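Local coordinates for hydroquinone dioxygenase small subunit (Pseudomonas sp., PDB 4ZXA), which forms the small subunit of a two-subunit, iron(II)-dependent hydroquinone 1,2-dioxygenase, an enzyme of the hydroquinone pathway, at residues A[41-46]-A[51-56]. Residues are numbered along the deposited sequence; the frame is centred on the assembly and turned at random.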
loop_
_atom_site.group_PDB
_atom_site.type_symbol
_atom_site.label_atom_id
_atom_site.label_comp_id
_atom_site.label_asym_id
_atom_site.label_seq_id
_atom_site.Cartn_x
_atom_site.Cartn_y
_atom_site.Cartn_z
ATOM N N PHE A 41 33.389 -7.835 6.564
ATOM C CA PHE A 41 34.167 -8.934 6.052
ATOM C C PHE A 41 35.273 -8.427 5.142
ATOM O O PHE A 41 36.425 -8.817 5.300
ATOM C CB PHE A 41 33.263 -9.997 5.423
ATOM C CG PHE A 41 32.346 -10.627 6.421
ATOM C CD1 PHE A 41 32.852 -11.457 7.396
ATOM C CD2 PHE A 41 30.993 -10.328 6.438
ATOM C CE1 PHE A 41 32.025 -12.006 8.352
ATOM C CE2 PHE A 41 30.153 -10.885 7.392
ATOM C CZ PHE A 41 30.672 -11.720 8.351
ATOM N N GLU A 42 34.934 -7.535 4.224
ATOM C CA GLU A 42 35.959 -6.846 3.460
ATOM C C GLU A 42 36.962 -6.197 4.413
ATOM O O GLU A 42 38.179 -6.322 4.238
ATOM C CB GLU A 42 35.347 -5.800 2.517
ATOM C CG GLU A 42 36.342 -5.227 1.520
ATOM C CD GLU A 42 35.668 -4.475 0.395
ATOM O OE1 GLU A 42 34.798 -3.616 0.675
ATOM O OE2 GLU A 42 35.998 -4.756 -0.779
ATOM N N VAL A 43 36.455 -5.522 5.436
ATOM C CA VAL A 43 37.343 -4.850 6.379
ATOM C C VAL A 43 38.351 -5.797 7.068
ATOM O O VAL A 43 39.554 -5.533 7.073
ATOM C CB VAL A 43 36.568 -4.001 7.423
ATOM C CG1 VAL A 43 37.489 -3.606 8.582
ATOM C CG2 VAL A 43 35.975 -2.750 6.768
ATOM N N ALA A 44 37.854 -6.881 7.657
ATOM C CA ALA A 44 38.718 -7.846 8.323
ATOM C C ALA A 44 39.676 -8.509 7.325
ATOM O O ALA A 44 40.807 -8.863 7.665
ATOM C CB ALA A 44 37.883 -8.901 9.051
ATOM N N GLN A 45 39.216 -8.662 6.088
ATOM C CA GLN A 45 40.003 -9.328 5.070
ATOM C C GLN A 45 41.241 -8.517 4.755
ATOM O O GLN A 45 42.234 -9.064 4.289
ATOM C CB GLN A 45 39.183 -9.521 3.798
ATOM C CG GLN A 45 39.911 -10.275 2.676
ATOM C CD GLN A 45 39.168 -10.188 1.340
ATOM O OE1 GLN A 45 39.139 -9.131 0.697
ATOM N NE2 GLN A 45 38.552 -11.297 0.926
ATOM N N ASN A 46 41.181 -7.216 5.016
ATOM C CA ASN A 46 42.245 -6.303 4.603
ATOM C C ASN A 46 42.920 -5.598 5.768
ATOM O O ASN A 46 43.458 -4.495 5.612
ATOM C CB ASN A 46 41.710 -5.256 3.623
ATOM C CG ASN A 46 41.136 -5.875 2.367
ATOM O OD1 ASN A 46 40.234 -5.316 1.752
ATOM N ND2 ASN A 46 41.644 -7.041 1.988
ATOM N N GLU A 51 43.724 -5.596 14.744
ATOM C CA GLU A 51 43.656 -4.163 14.537
ATOM C C GLU A 51 42.182 -3.767 14.743
ATOM O O GLU A 51 41.296 -4.249 14.033
ATOM C CB GLU A 51 44.094 -3.837 13.112
ATOM C CG GLU A 51 44.498 -2.407 12.878
ATOM C CD GLU A 51 44.690 -2.124 11.400
ATOM O OE1 GLU A 51 44.803 -3.099 10.618
ATOM O OE2 GLU A 51 44.714 -0.933 11.012
ATOM N N LYS A 52 41.920 -2.908 15.719
ATOM C CA LYS A 52 40.554 -2.489 16.027
ATOM C C LYS A 52 40.042 -1.420 15.042
ATOM O O LYS A 52 40.199 -0.230 15.268
ATOM C CB LYS A 52 40.480 -2.025 17.486
ATOM C CG LYS A 52 40.986 -3.094 18.494
ATOM C CD LYS A 52 41.105 -2.534 19.934
ATOM C CE LYS A 52 39.899 -2.893 20.799
ATOM N NZ LYS A 52 39.902 -4.368 21.209
ATOM N N VAL A 53 39.440 -1.846 13.936
ATOM C CA VAL A 53 39.101 -0.897 12.880
ATOM C C VAL A 53 37.711 -0.362 13.130
ATOM O O VAL A 53 36.734 -1.126 13.158
ATOM C CB VAL A 53 39.153 -1.515 11.440
ATOM C CG1 VAL A 53 38.718 -0.476 10.402
ATOM C CG2 VAL A 53 40.556 -2.055 11.106
ATOM N N VAL A 54 37.624 0.948 13.334
ATOM C CA VAL A 54 36.340 1.594 13.512
ATOM C C VAL A 54 35.542 1.539 12.209
ATOM O O VAL A 54 36.004 2.019 11.169
ATOM C CB VAL A 54 36.507 3.056 13.939
ATOM C CG1 VAL A 54 35.139 3.713 14.148
ATOM C CG2 VAL A 54 37.389 3.149 15.197
ATOM N N VAL A 55 34.344 0.957 12.286
ATOM C CA VAL A 55 33.419 0.895 11.152
ATOM C C VAL A 55 32.137 1.662 11.457
ATOM O O VAL A 55 31.352 1.954 10.561
ATOM C CB VAL A 55 33.101 -0.567 10.736
ATOM C CG1 VAL A 55 34.365 -1.231 10.181
ATOM C CG2 VAL A 55 32.586 -1.368 11.915
ATOM N N GLY A 56 31.945 2.015 12.724
ATOM C CA GLY A 56 30.851 2.885 13.105
ATOM C C GLY A 56 31.305 3.833 14.195
ATOM O O GLY A 56 31.971 3.413 15.149
#
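Val43, on the last turn of a short helix, meets Val53 and Val55 of the strand that follows, and the backbones come nearest at Val43 and Val53, whose CA atoms lie 7.8 Å apart. Within 41-46 the turn is closed by a hydrogen bond from Gln45 N to Phe41 O at 2.9 Å. The helix ends as Asn46 leaves helical geometry, with Asn46 N hydrogen-bonded to Val43 O at 3.1 Å and weakly to Glu42 O. Four residues then lead to 51-56, where Lys52 is the centre of an inverse gamma turn.

Between helix and strand the interaction is purely apolar: one side chain from the helix lies against two from the same face of the strand, while Val54 between them points away. Val43 divides its methyls between these partners. Its CG1, anti to the backbone N (chi1 166°), touches Val53 CG1 at 3.8 Å and also rests near Val53 CB. The other branch, CG2, reaches Val55 CG1 at a looser 4.1 Å. Each strand valine thus offers a single methyl, and both meet Val43 at a slant. All three side chains are buried, with Ile165 of helix 162-165 packing on Val43 and Val55, and Thr65 of the neighbouring strand touching the same two residues.

The backbone of the strand is engaged on both flanks, antiparallel to 61-69 and parallel to the short strand 158-159. Val55 and Gly56 together face Val63 in a classic beta bulge. The contact illustrates how a short helix, joined to the next strand by a short loop, packs over one face of a beta-sheet, here the mixed sheet of a cupin fold.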